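Local coordinates for protein oxalate biosynthetic component 1 (Burkholderia thailandensis, PDB 5IKY) that makes oxalate in a quorum sensing-dependent pathway, as a bifunctional enzyme that is a serine hydrolase with an unusual oxyanion hole and an additional lyase activity, at residues Ser312-Pro317 against Glu350-Thr355; Phe377-Ala382 against Cys446-Leu451; Gln431-Val436 against Ile465-Asp470. All blocks are in the same frame, centred on the assembly; numbering follows the deposited sequence.

Contact 1: Ser312-Pro317 against Glu350-Thr355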
ATOM      1  N   SER A 312     -11.605  20.267   7.588  1.00 43.81           N
ATOM      2  CA  SER A 312     -12.727  20.365   8.515  1.00 41.73           C
ATOM      3  C   SER A 312     -13.440  21.708   8.411  1.00 38.80           C
ATOM      4  O   SER A 312     -12.817  22.748   8.194  1.00 49.90           O
ATOM      5  CB  SER A 312     -12.252  20.139   9.952  1.00 37.26           C
ATOM      6  OG  SER A 312     -11.913  18.781  10.156  1.00 70.29           O
ATOM      7  N   PHE A 313     -14.757  21.671   8.577  1.00 42.19           N
ATOM      8  CA  PHE A 313     -15.589  22.853   8.429  1.00 43.31           C
ATOM      9  C   PHE A 313     -16.835  22.703   9.297  1.00 49.35           C
ATOM     10  O   PHE A 313     -17.623  21.780   9.104  1.00 57.72           O
ATOM     11  CB  PHE A 313     -15.967  23.053   6.957  1.00 43.08           C
ATOM     12  CG  PHE A 313     -16.649  24.362   6.668  1.00 48.31           C
ATOM     13  CD1 PHE A 313     -15.907  25.514   6.457  1.00 39.55           C
ATOM     14  CD2 PHE A 313     -18.031  24.437   6.592  1.00 47.00           C
ATOM     15  CE1 PHE A 313     -16.531  26.719   6.184  1.00 57.23           C
ATOM     16  CE2 PHE A 313     -18.661  25.640   6.319  1.00 39.55           C
ATOM     17  CZ  PHE A 313     -17.909  26.782   6.114  1.00 52.41           C
ATOM     18  N   SER A 314     -17.003  23.599  10.265  1.00 46.56           N
ATOM     19  CA  SER A 314     -18.173  23.561  11.137  1.00 52.38           C
ATOM     20  C   SER A 314     -18.942  24.875  11.087  1.00 45.74           C
ATOM     21  O   SER A 314     -18.515  25.875  11.660  1.00 47.04           O
ATOM     22  CB  SER A 314     -17.762  23.245  12.577  1.00 50.77           C
ATOM     23  OG  SER A 314     -17.246  21.929  12.682  1.00 69.30           O
ATOM     24  N   PRO A 315     -20.088  24.879  10.391  1.00 51.66           N
ATOM     25  CA  PRO A 315     -20.885  26.102  10.271  1.00 51.17           C
ATOM     26  C   PRO A 315     -21.647  26.419  11.555  1.00 58.52           C
ATOM     27  O   PRO A 315     -22.878  26.407  11.565  1.00 61.83           O
ATOM     28  CB  PRO A 315     -21.841  25.780   9.120  1.00 47.72           C
ATOM     29  CG  PRO A 315     -22.004  24.298   9.188  1.00 53.86           C
ATOM     30  CD  PRO A 315     -20.681  23.751   9.652  1.00 50.08           C
ATOM     31  N   GLY A 316     -20.910  26.694  12.627  1.00 46.27           N
ATOM     32  CA  GLY A 316     -21.506  27.038  13.905  1.00 52.11           C
ATOM     33  C   GLY A 316     -20.563  26.740  15.055  1.00 67.10           C
ATOM     34  O   GLY A 316     -19.550  26.066  14.868  1.00 54.22           O
ATOM     35  N   PRO A 317     -20.894  27.238  16.256  1.00 56.73           N
ATOM     36  CA  PRO A 317     -20.056  27.046  17.445  1.00 52.26           C
ATOM     37  C   PRO A 317     -19.941  25.581  17.852  1.00 49.69           C
ATOM     38  O   PRO A 317     -20.899  24.823  17.706  1.00 54.86           O
ATOM     39  CB  PRO A 317     -20.790  27.847  18.530  1.00 50.50           C
ATOM     40  CG  PRO A 317     -21.689  28.783  17.794  1.00 46.24           C
ATOM     41  CD  PRO A 317     -22.082  28.056  16.546  1.00 53.93           C
ATOM     42  N   GLU A 350     -18.131  18.906   9.853  1.00 41.69           N
ATOM     43  CA  GLU A 350     -18.126  18.207  11.126  1.00 45.32           C
ATOM     44  C   GLU A 350     -19.413  18.546  11.863  1.00 47.37           C
ATOM     45  O   GLU A 350     -19.566  19.646  12.393  1.00 52.41           O
ATOM     46  CB  GLU A 350     -16.897  18.584  11.952  1.00 51.75           C
ATOM     47  CG  GLU A 350     -15.585  18.448  11.192  1.00 61.80           C
ATOM     48  CD  GLU A 350     -14.482  17.826  12.028  1.00100.42           C
ATOM     49  OE1 GLU A 350     -13.863  18.550  12.835  1.00 93.95           O
ATOM     50  OE2 GLU A 350     -14.229  16.611  11.871  1.00108.48           O
ATOM     51  N   VAL A 351     -20.350  17.606  11.867  1.00 50.23           N
ATOM     52  CA  VAL A 351     -21.654  17.831  12.472  1.00 47.11           C
ATOM     53  C   VAL A 351     -21.626  17.507  13.964  1.00 47.15           C
ATOM     54  O   VAL A 351     -21.878  16.373  14.373  1.00 57.41           O
ATOM     55  CB  VAL A 351     -22.738  16.997  11.772  1.00 55.67           C
ATOM     56  CG1 VAL A 351     -24.101  17.298  12.360  1.00 48.55           C
ATOM     57  CG2 VAL A 351     -22.729  17.284  10.277  1.00 49.11           C
ATOM     58  N   PHE A 352     -21.307  18.511  14.773  1.00 63.16           N
ATOM     59  CA  PHE A 352     -21.206  18.330  16.215  1.00 58.45           C
ATOM     60  C   PHE A 352     -22.559  18.411  16.911  1.00 59.94           C
ATOM     61  O   PHE A 352     -22.819  17.670  17.860  1.00 54.13           O
ATOM     62  CB  PHE A 352     -20.258  19.370  16.817  1.00 51.80           C
ATOM     63  CG  PHE A 352     -18.805  19.079  16.579  1.00 54.89           C
ATOM     64  CD1 PHE A 352     -18.130  18.170  17.378  1.00 48.62           C
ATOM     65  CD2 PHE A 352     -18.111  19.717  15.566  1.00 46.48           C
ATOM     66  CE1 PHE A 352     -16.795  17.901  17.168  1.00 48.77           C
ATOM     67  CE2 PHE A 352     -16.771  19.452  15.355  1.00 53.80           C
ATOM     68  CZ  PHE A 352     -16.113  18.543  16.156  1.00 47.58           C
ATOM     69  N   ASN A 353     -23.415  19.315  16.444  1.00 60.96           N
ATOM     70  CA  ASN A 353     -24.682  19.581  17.121  1.00 58.72           C
ATOM     71  C   ASN A 353     -25.820  19.909  16.156  1.00 54.41           C
ATOM     72  O   ASN A 353     -25.606  20.048  14.951  1.00 68.11           O
ATOM     73  CB  ASN A 353     -24.507  20.727  18.120  1.00 46.08           C
ATOM     74  CG  ASN A 353     -23.768  21.909  17.526  1.00 55.45           C
ATOM     75  OD1 ASN A 353     -24.270  22.578  16.620  1.00 50.53           O
ATOM     76  ND2 ASN A 353     -22.576  22.188  18.046  1.00 45.03           N
ATOM     77  N   HIS A 354     -27.027  20.042  16.697  1.00 47.06           N
ATOM     78  CA  HIS A 354     -28.208  20.332  15.888  1.00 49.39           C
ATOM     79  C   HIS A 354     -28.156  21.723  15.260  1.00 47.45           C
ATOM     80  O   HIS A 354     -28.756  21.956  14.211  1.00 49.97           O
ATOM     81  CB  HIS A 354     -29.480  20.187  16.725  1.00 49.02           C
ATOM     82  CG  HIS A 354     -29.867  18.766  16.988  1.00 57.54           C
ATOM     83  ND1 HIS A 354     -30.337  17.928  15.999  1.00 56.31           N
ATOM     84  CD2 HIS A 354     -29.850  18.031  18.125  1.00 49.88           C
ATOM     85  CE1 HIS A 354     -30.595  16.740  16.516  1.00 56.72           C
ATOM     86  NE2 HIS A 354     -30.307  16.776  17.805  1.00 60.23           N
ATOM     87  N   THR A 355     -27.438  22.640  15.897  1.00 47.37           N
ATOM     88  CA  THR A 355     -27.285  23.984  15.351  1.00 58.20           C
ATOM     89  C   THR A 355     -26.461  23.947  14.063  1.00 52.71           C
ATOM     90  O   THR A 355     -26.723  24.706  13.129  1.00 59.82           O
ATOM     91  CB  THR A 355     -26.629  24.935  16.369  1.00 56.66           C
ATOM     92  OG1 THR A 355     -27.357  24.889  17.603  1.00 68.02           O
ATOM     93  CG2 THR A 355     -26.623  26.364  15.845  1.00 47.66           C
TER
HETATM   94  O   HOH W   1     -11.403  18.360  13.531  1.00 65.98           O
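One amide, that of Asn353, ties a loop to a helix start: Asn353 ND2 donates to Pro317 O at 3.1 Å with an N-H...O angle of 160°, the acceptor lying close to the amide plane, while OD1, from the N-cap position, accepts Ile356 N in the first turn of helix 354-360. A chi1 of 47° sets CG between the backbone N and the carbonyl carbon, and from there the two ends of the amide can serve both tasks. ND2 also bonds Gln385 OE1, which further fixes the rotation of the group. Upstream, Glu350 is held through its main chain. Glu350 N donates to Phe313 O at 3.0 Å, approaching from above the carbonyl plane, and Glu350 O accepts Ser314 OG at 3.3 Å, in the carbonyl plane and on a lone pair. Ser314 OG also lies at the edge of the Phe352 ring, 3.7 Å from Phe352 CE2. These bonds join the C-terminal ends of neighbouring parallel strands 310-313 and 346-351 of a TIM-type barrel, the end where such barrels carry their active sites. Consistently, the Glu350 side chain comes within about 4 Å of a bound magnesium ion, whose site includes His227 and Glu477. Bent at chi2 (-138°), Glu350 brings its carboxylate beside Ser312, and a water donates to Glu350 OE1 at 2.6 Å. Beyond Ser314 the chain reverses in an inverse gamma turn centred on Pro315, with Gly316 N bonded to Ser314 O at 2.7 Å.

Contact 2: Phe377-Ala382 against Cys446-Leu451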
ATOM      1  N   PHE A 377     -20.189  14.939   4.855  1.00 48.95           N
ATOM      2  CA  PHE A 377     -20.646  15.153   6.222  1.00 50.23           C
ATOM      3  C   PHE A 377     -20.040  14.160   7.204  1.00 51.02           C
ATOM      4  O   PHE A 377     -19.897  12.975   6.906  1.00 50.26           O
ATOM      5  CB  PHE A 377     -22.172  15.082   6.296  1.00 45.39           C
ATOM      6  CG  PHE A 377     -22.861  16.260   5.675  1.00 48.09           C
ATOM      7  CD1 PHE A 377     -23.012  17.439   6.383  1.00 45.03           C
ATOM      8  CD2 PHE A 377     -23.352  16.191   4.383  1.00 43.09           C
ATOM      9  CE1 PHE A 377     -23.646  18.529   5.815  1.00 49.45           C
ATOM     10  CE2 PHE A 377     -23.987  17.274   3.811  1.00 52.90           C
ATOM     11  CZ  PHE A 377     -24.134  18.446   4.527  1.00 45.85           C
ATOM     12  N   MET A 378     -19.699  14.672   8.383  1.00 61.93           N
ATOM     13  CA  MET A 378     -19.149  13.876   9.471  1.00 47.33           C
ATOM     14  C   MET A 378     -20.052  13.978  10.698  1.00 50.47           C
ATOM     15  O   MET A 378     -20.168  15.048  11.298  1.00 53.64           O
ATOM     16  CB  MET A 378     -17.736  14.352   9.818  1.00 62.43           C
ATOM     17  CG  MET A 378     -16.850  13.289  10.434  1.00 59.40           C
ATOM     18  SD  MET A 378     -16.833  11.795   9.442  1.00280.39           S
ATOM     19  CE  MET A 378     -17.308  10.616  10.687  1.00 39.44           C
ATOM     20  N   LEU A 379     -20.694  12.876  11.069  1.00 45.61           N
ATOM     21  CA  LEU A 379     -21.565  12.877  12.242  1.00 52.14           C
ATOM     22  C   LEU A 379     -20.790  12.565  13.513  1.00 54.71           C
ATOM     23  O   LEU A 379     -20.402  11.421  13.752  1.00 55.54           O
ATOM     24  CB  LEU A 379     -22.709  11.875  12.081  1.00 48.14           C
ATOM     25  CG  LEU A 379     -23.731  12.137  10.974  1.00 55.74           C
ATOM     26  CD1 LEU A 379     -24.880  11.144  11.079  1.00 43.46           C
ATOM     27  CD2 LEU A 379     -24.239  13.569  11.026  1.00 51.26           C
ATOM     28  N   VAL A 380     -20.568  13.592  14.325  1.00 48.64           N
ATOM     29  CA  VAL A 380     -19.909  13.421  15.612  1.00 52.37           C
ATOM     30  C   VAL A 380     -20.934  13.000  16.657  1.00 48.59           C
ATOM     31  O   VAL A 380     -21.429  13.824  17.425  1.00 64.46           O
ATOM     32  CB  VAL A 380     -19.207  14.713  16.061  1.00 51.88           C
ATOM     33  CG1 VAL A 380     -18.259  14.429  17.211  1.00 55.22           C
ATOM     34  CG2 VAL A 380     -18.455  15.331  14.892  1.00 44.51           C
ATOM     35  N   ALA A 381     -21.254  11.711  16.677  1.00 44.69           N
ATOM     36  CA  ALA A 381     -22.329  11.201  17.522  1.00 48.63           C
ATOM     37  C   ALA A 381     -21.835  10.782  18.903  1.00 54.12           C
ATOM     38  O   ALA A 381     -20.663  10.452  19.077  1.00 52.89           O
ATOM     39  CB  ALA A 381     -23.020  10.031  16.835  1.00 48.64           C
ATOM     40  N   ALA A 382     -22.748  10.812  19.873  1.00 54.60           N
ATOM     41  CA  ALA A 382     -22.486  10.389  21.249  1.00 54.50           C
ATOM     42  C   ALA A 382     -21.447  11.262  21.954  1.00 46.35           C
ATOM     43  O   ALA A 382     -20.850  10.843  22.943  1.00 58.88           O
ATOM     44  CB  ALA A 382     -22.058   8.922  21.282  1.00 60.98           C
ATOM     45  N   CYS A 446     -24.654  14.085  -1.547  1.00 50.28           N
ATOM     46  CA  CYS A 446     -23.857  14.176  -0.331  1.00 63.57           C
ATOM     47  C   CYS A 446     -23.441  12.813   0.215  1.00 43.89           C
ATOM     48  O   CYS A 446     -24.122  11.810   0.006  1.00 62.35           O
ATOM     49  CB  CYS A 446     -24.621  14.944   0.750  1.00 67.05           C
ATOM     50  SG  CYS A 446     -25.949  14.004   1.532  1.00 64.79           S
ATOM     51  N   LYS A 447     -22.314  12.797   0.920  1.00 58.36           N
ATOM     52  CA  LYS A 447     -21.838  11.605   1.617  1.00 43.67           C
ATOM     53  C   LYS A 447     -21.877  11.844   3.118  1.00 48.07           C
ATOM     54  O   LYS A 447     -21.494  12.913   3.591  1.00 55.01           O
ATOM     55  CB  LYS A 447     -20.418  11.246   1.182  1.00 41.43           C
ATOM     56  CG  LYS A 447     -20.269  10.951  -0.298  1.00 56.34           C
ATOM     57  CD  LYS A 447     -20.964   9.657  -0.665  1.00 59.31           C
ATOM     58  CE  LYS A 447     -20.803   9.351  -2.142  1.00 57.89           C
ATOM     59  NZ  LYS A 447     -21.413   8.040  -2.498  1.00 73.47           N
ATOM     60  N   ILE A 448     -22.344  10.849   3.868  1.00 57.59           N
ATOM     61  CA  ILE A 448     -22.431  10.968   5.318  1.00 48.52           C
ATOM     62  C   ILE A 448     -21.677   9.845   6.016  1.00 53.03           C
ATOM     63  O   ILE A 448     -21.924   8.667   5.756  1.00 46.50           O
ATOM     64  CB  ILE A 448     -23.891  10.960   5.798  1.00 49.46           C
ATOM     65  CG1 ILE A 448     -24.674  12.105   5.151  1.00 44.70           C
ATOM     66  CG2 ILE A 448     -23.954  11.060   7.314  1.00 41.79           C
ATOM     67  CD1 ILE A 448     -26.157  12.067   5.449  1.00 42.60           C
ATOM     68  N   SER A 449     -20.756  10.215   6.901  1.00 40.52           N
ATOM     69  CA  SER A 449     -20.000   9.234   7.671  1.00 47.99           C
ATOM     70  C   SER A 449     -20.303   9.340   9.163  1.00 53.29           C
ATOM     71  O   SER A 449     -20.841  10.344   9.634  1.00 44.62           O
ATOM     72  CB  SER A 449     -18.498   9.398   7.427  1.00 39.35           C
ATOM     73  OG  SER A 449     -18.178   9.166   6.067  1.00 68.28           O
ATOM     74  N   LEU A 450     -19.944   8.295   9.903  1.00 52.91           N
ATOM     75  CA  LEU A 450     -20.224   8.228  11.331  1.00 41.49           C
ATOM     76  C   LEU A 450     -18.969   7.971  12.158  1.00 41.81           C
ATOM     77  O   LEU A 450     -18.121   7.162  11.782  1.00 47.56           O
ATOM     78  CB  LEU A 450     -21.250   7.129  11.612  1.00 48.34           C
ATOM     79  CG  LEU A 450     -21.558   6.804  13.074  1.00 43.19           C
ATOM     80  CD1 LEU A 450     -22.299   7.957  13.724  1.00 51.73           C
ATOM     81  CD2 LEU A 450     -22.356   5.515  13.186  1.00 54.02           C
ATOM     82  N   LEU A 451     -18.854   8.667  13.284  1.00 45.32           N
ATOM     83  CA  LEU A 451     -17.836   8.340  14.272  1.00 64.64           C
ATOM     84  C   LEU A 451     -18.500   8.160  15.634  1.00 60.17           C
ATOM     85  O   LEU A 451     -19.534   8.763  15.916  1.00 58.70           O
ATOM     86  CB  LEU A 451     -16.748   9.421  14.327  1.00 55.48           C
ATOM     87  CG  LEU A 451     -16.997  10.761  15.028  1.00 62.28           C
ATOM     88  CD1 LEU A 451     -16.667  10.690  16.516  1.00 60.26           C
ATOM     89  CD2 LEU A 451     -16.177  11.848  14.362  1.00 47.47           C
TER
HETATM   90  O   HOH W   2     -17.940  12.079   4.946  1.00 59.73           O
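Leu379 and Ile448 meet at the apolar centre, Leu379 CG lying 3.8 Å from Ile448 CG2 with the two side chains at a slant to each other. Phe377 and Leu450 lie on the same face of the sheet as this pair; Ala381 CB, beyond the strand end, reaches Leu450 CD1, also at 3.8 Å, and Cys446 CB meets the edge of the Phe377 ring, 3.9 Å from Phe377 CE2. Helix 418-442 packs over this side, through Val436 on Leu379 and Leu439 on Phe377. The opposite face carries Met378, Val380, Ser449 and Leu451. Here Met378, bent at chi2 (52°), folds back across the neighbouring strand: Met378 SD sits 3.5 Å from Ser449 CB, and Met378 CE passes over the backbone to reach Leu451 CB at 3.9 Å. Strands 375-380 and 446-451 are adjacent parallel staves of a TIM-type barrel, at 26° between their directions, with helix 418-442 outside and the Met378 face turned inward, where Arg473 touches both Met378 and Leu451. The register follows from the ladder. Phe377 N donates to Lys447 O (2.7 Å) and Phe377 O accepts Ser449 N; Leu379 repeats this two residues on with Ser449 O and Leu451 N, and a weak bond runs from Ala381 N to Leu451 O. At the inner polar edge a water donates to Phe377 O at 2.9 Å, so that this carbonyl is gripped twice, and pairs with Ser449 OG at 3.1 Å.

Contact 3: Gln431-Val436 against Ile465-Asp470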
ATOM      1  N   GLN A 431     -32.328   8.306  17.154  1.00 56.55           N
ATOM      2  CA  GLN A 431     -31.905   9.663  17.478  1.00 55.54           C
ATOM      3  C   GLN A 431     -31.179  10.340  16.316  1.00 71.24           C
ATOM      4  O   GLN A 431     -31.277  11.553  16.134  1.00 68.90           O
ATOM      5  CB  GLN A 431     -31.002   9.651  18.713  1.00 55.28           C
ATOM      6  CG  GLN A 431     -31.738   9.413  20.018  1.00 70.94           C
ATOM      7  CD  GLN A 431     -32.132  10.707  20.699  1.00 80.91           C
ATOM      8  OE1 GLN A 431     -31.345  11.654  20.758  1.00 76.25           O
ATOM      9  NE2 GLN A 431     -33.355  10.759  21.213  1.00 81.89           N
ATOM     10  N   LEU A 432     -30.448   9.551  15.533  1.00 59.74           N
ATOM     11  CA  LEU A 432     -29.635  10.092  14.450  1.00 53.19           C
ATOM     12  C   LEU A 432     -30.407  10.212  13.140  1.00 63.21           C
ATOM     13  O   LEU A 432     -30.100  11.071  12.311  1.00 57.25           O
ATOM     14  CB  LEU A 432     -28.394   9.223  14.239  1.00 51.59           C
ATOM     15  CG  LEU A 432     -27.314   9.307  15.320  1.00 58.18           C
ATOM     16  CD1 LEU A 432     -26.235   8.267  15.071  1.00 59.64           C
ATOM     17  CD2 LEU A 432     -26.712  10.702  15.373  1.00 51.07           C
ATOM     18  N   ARG A 433     -31.404   9.350  12.961  1.00 62.24           N
ATOM     19  CA  ARG A 433     -32.177   9.294  11.718  1.00 68.66           C
ATOM     20  C   ARG A 433     -32.762  10.637  11.247  1.00 65.70           C
ATOM     21  O   ARG A 433     -32.691  10.940  10.054  1.00 61.80           O
ATOM     22  CB  ARG A 433     -33.303   8.264  11.852  1.00 66.73           C
ATOM     23  CG  ARG A 433     -34.242   8.199  10.655  1.00 70.18           C
ATOM     24  CD  ARG A 433     -34.364   6.776  10.138  1.00 58.66           C
ATOM     25  NE  ARG A 433     -34.530   5.823  11.231  1.00 87.49           N
ATOM     26  CZ  ARG A 433     -34.027   4.592  11.233  1.00 93.22           C
ATOM     27  NH1 ARG A 433     -33.322   4.158  10.194  1.00 74.18           N
ATOM     28  NH2 ARG A 433     -34.227   3.797  12.274  1.00 90.76           N
ATOM     29  N   PRO A 434     -33.345  11.442  12.162  1.00 61.54           N
ATOM     30  CA  PRO A 434     -33.862  12.730  11.677  1.00 62.02           C
ATOM     31  C   PRO A 434     -32.764  13.628  11.116  1.00 64.41           C
ATOM     32  O   PRO A 434     -32.993  14.326  10.128  1.00 64.05           O
ATOM     33  CB  PRO A 434     -34.482  13.358  12.929  1.00 56.17           C
ATOM     34  CG  PRO A 434     -34.801  12.203  13.809  1.00 52.51           C
ATOM     35  CD  PRO A 434     -33.689  11.228  13.580  1.00 59.99           C
ATOM     36  N   THR A 435     -31.589  13.603  11.739  1.00 61.30           N
ATOM     37  CA  THR A 435     -30.458  14.394  11.267  1.00 54.98           C
ATOM     38  C   THR A 435     -29.976  13.907   9.901  1.00 63.52           C
ATOM     39  O   THR A 435     -29.754  14.709   8.990  1.00 61.37           O
ATOM     40  CB  THR A 435     -29.290  14.358  12.268  1.00 51.43           C
ATOM     41  OG1 THR A 435     -29.666  15.057  13.462  1.00 67.52           O
ATOM     42  CG2 THR A 435     -28.045  15.010  11.670  1.00 45.47           C
ATOM     43  N   VAL A 436     -29.821  12.593   9.762  1.00 46.40           N
ATOM     44  CA  VAL A 436     -29.410  12.003   8.494  1.00 54.09           C
ATOM     45  C   VAL A 436     -30.395  12.356   7.384  1.00 57.33           C
ATOM     46  O   VAL A 436     -30.004  12.861   6.332  1.00 59.51           O
ATOM     47  CB  VAL A 436     -29.291  10.472   8.589  1.00 58.07           C
ATOM     48  CG1 VAL A 436     -28.975   9.882   7.224  1.00 45.43           C
ATOM     49  CG2 VAL A 436     -28.230  10.079   9.607  1.00 59.40           C
ATOM     50  N   ILE A 465     -25.019   0.803   9.236  1.00 56.04           N
ATOM     51  CA  ILE A 465     -25.835   0.016   8.318  1.00 58.22           C
ATOM     52  C   ILE A 465     -27.289   0.466   8.368  1.00 57.90           C
ATOM     53  O   ILE A 465     -27.922   0.667   7.330  1.00 50.13           O
ATOM     54  CB  ILE A 465     -25.769  -1.491   8.634  1.00 62.75           C
ATOM     55  CG1 ILE A 465     -24.348  -2.019   8.461  1.00 56.58           C
ATOM     56  CG2 ILE A 465     -26.720  -2.273   7.740  1.00 49.78           C
ATOM     57  CD1 ILE A 465     -24.179  -3.435   8.955  1.00 60.83           C
ATOM     58  N   ALA A 466     -27.806   0.627   9.583  1.00 59.40           N
ATOM     59  CA  ALA A 466     -29.203   0.999   9.797  1.00 65.74           C
ATOM     60  C   ALA A 466     -29.547   2.333   9.148  1.00 56.30           C
ATOM     61  O   ALA A 466     -30.641   2.510   8.615  1.00 79.60           O
ATOM     62  CB  ALA A 466     -29.510   1.048  11.287  1.00 50.19           C
ATOM     63  N   LEU A 467     -28.606   3.268   9.195  1.00 64.93           N
ATOM     64  CA  LEU A 467     -28.821   4.599   8.650  1.00 55.82           C
ATOM     65  C   LEU A 467     -28.410   4.670   7.183  1.00 57.52           C
ATOM     66  O   LEU A 467     -28.546   5.714   6.545  1.00 58.82           O
ATOM     67  CB  LEU A 467     -28.049   5.635   9.467  1.00 58.20           C
ATOM     68  CG  LEU A 467     -28.439   5.740  10.942  1.00 55.93           C
ATOM     69  CD1 LEU A 467     -27.524   6.709  11.668  1.00 53.80           C
ATOM     70  CD2 LEU A 467     -29.892   6.173  11.075  1.00 48.36           C
ATOM     71  N   ASP A 468     -27.912   3.550   6.661  1.00 58.35           N
ATOM     72  CA  ASP A 468     -27.469   3.461   5.272  1.00 55.51           C
ATOM     73  C   ASP A 468     -26.433   4.539   4.964  1.00 49.27           C
ATOM     74  O   ASP A 468     -26.528   5.241   3.957  1.00 61.21           O
ATOM     75  CB  ASP A 468     -28.666   3.571   4.318  1.00 56.72           C
ATOM     76  CG  ASP A 468     -28.331   3.139   2.902  1.00 84.15           C
ATOM     77  OD1 ASP A 468     -27.583   2.150   2.740  1.00 94.70           O
ATOM     78  OD2 ASP A 468     -28.817   3.789   1.952  1.00 83.17           O
ATOM     79  N   LEU A 469     -25.448   4.673   5.844  1.00 58.76           N
ATOM     80  CA  LEU A 469     -24.429   5.703   5.688  1.00 43.11           C
ATOM     81  C   LEU A 469     -23.371   5.295   4.671  1.00 43.91           C
ATOM     82  O   LEU A 469     -23.313   4.141   4.243  1.00 42.93           O
ATOM     83  CB  LEU A 469     -23.777   6.019   7.030  1.00 44.48           C
ATOM     84  CG  LEU A 469     -24.737   6.503   8.118  1.00 57.12           C
ATOM     85  CD1 LEU A 469     -23.967   6.915   9.362  1.00 44.42           C
ATOM     86  CD2 LEU A 469     -25.608   7.646   7.614  1.00 43.69           C
ATOM     87  N   ASP A 470     -22.532   6.250   4.288  1.00 44.44           N
ATOM     88  CA  ASP A 470     -21.557   6.027   3.230  1.00 41.21           C
ATOM     89  C   ASP A 470     -20.183   5.663   3.778  1.00 49.54           C
ATOM     90  O   ASP A 470     -19.423   4.936   3.137  1.00 50.34           O
ATOM     91  CB  ASP A 470     -21.456   7.270   2.346  1.00 49.83           C
ATOM     92  CG  ASP A 470     -22.812   7.754   1.871  1.00 64.42           C
ATOM     93  OD1 ASP A 470     -23.363   7.145   0.930  1.00 69.45           O
ATOM     94  OD2 ASP A 470     -23.329   8.740   2.440  1.00 62.64           O
TER
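Apolar packing carries most of this contact, and Leu467 is its centre. Leu467 CD1 meets Leu432 CB at 3.7 Å, the two leucine side chains standing roughly at a right angle, and also lies 4.0 Å from Val436 CG2, one turn further along the helix. The other branch, Leu467 CD2, rests against the backbone of Arg433, 3.9 Å from Arg433 CA. With CG anti to its carbonyl carbon, Leu467 spreads its two methyls between Leu432, Arg433 and Val436. A second, smaller apolar contact joins Val436 CG1 to Leu469 CD2 at 4.1 Å; both of these residues also touch Ile448 of strand 446-451. Helix 418-442, which precedes that strand, thereby meets the end of helix 460-466, which follows it, on the outside of the barrel.

The polar component is slight. The Arg433 chain bends at chi2 and chi3 (127° and 44°) and lays one guanidinium face over Leu467 CD2, while Ala466 O sits at its edge, 3.5 Å from Arg433 NH1. That carbonyl ends helix 460-466, so the positive group would probably be drawn by the helix C-terminal end, though the approach is a loose one.

Backbone bonds shape both partners. Asp468 has positive phi (55°) and Asp468 N bonds Ile465 O at 3.0 Å as part of a Schellman motif, which stops the helix and turns the chain so that the methyl ends of Leu467 and Leu469 reach helix 418-442. On that helix, Val436 N still bonds Leu432 O at 3.0 Å, although the helix is kinked where neither Pro434 N, which has no hydrogen to give, nor Thr435 N bonds back to the turn before.

The chemistry implies a join held by leucine and valine methyls rather than by directional bonds, with the Arg433 guanidinium lying against Leu467 on the partly exposed side.

Followed from the N terminus, contact 1 is completed first: Ser312-Pro317 meets Glu350-Thr355 across 32 intervening residues that include helix 330-343. Contact 2 opens at Phe377, beside the strand contact 1 has just used, since Val351 bonds Met378 and Val380. Before its partner strand arrives, helix 418-442 opens contact 3, so contacts 2 and 3 cross: 377-382, 431-436, 446-451, 465-470. Contact 3 then closes as the chain passes to strand 471-474, and Asp470 OD2 accepts Ile448 N at 2.7 Å. Contacts 1 and 2 build consecutive parts of the barrel wall; contact 3 lies outside it, touching contact 1 where His354 meets Thr435.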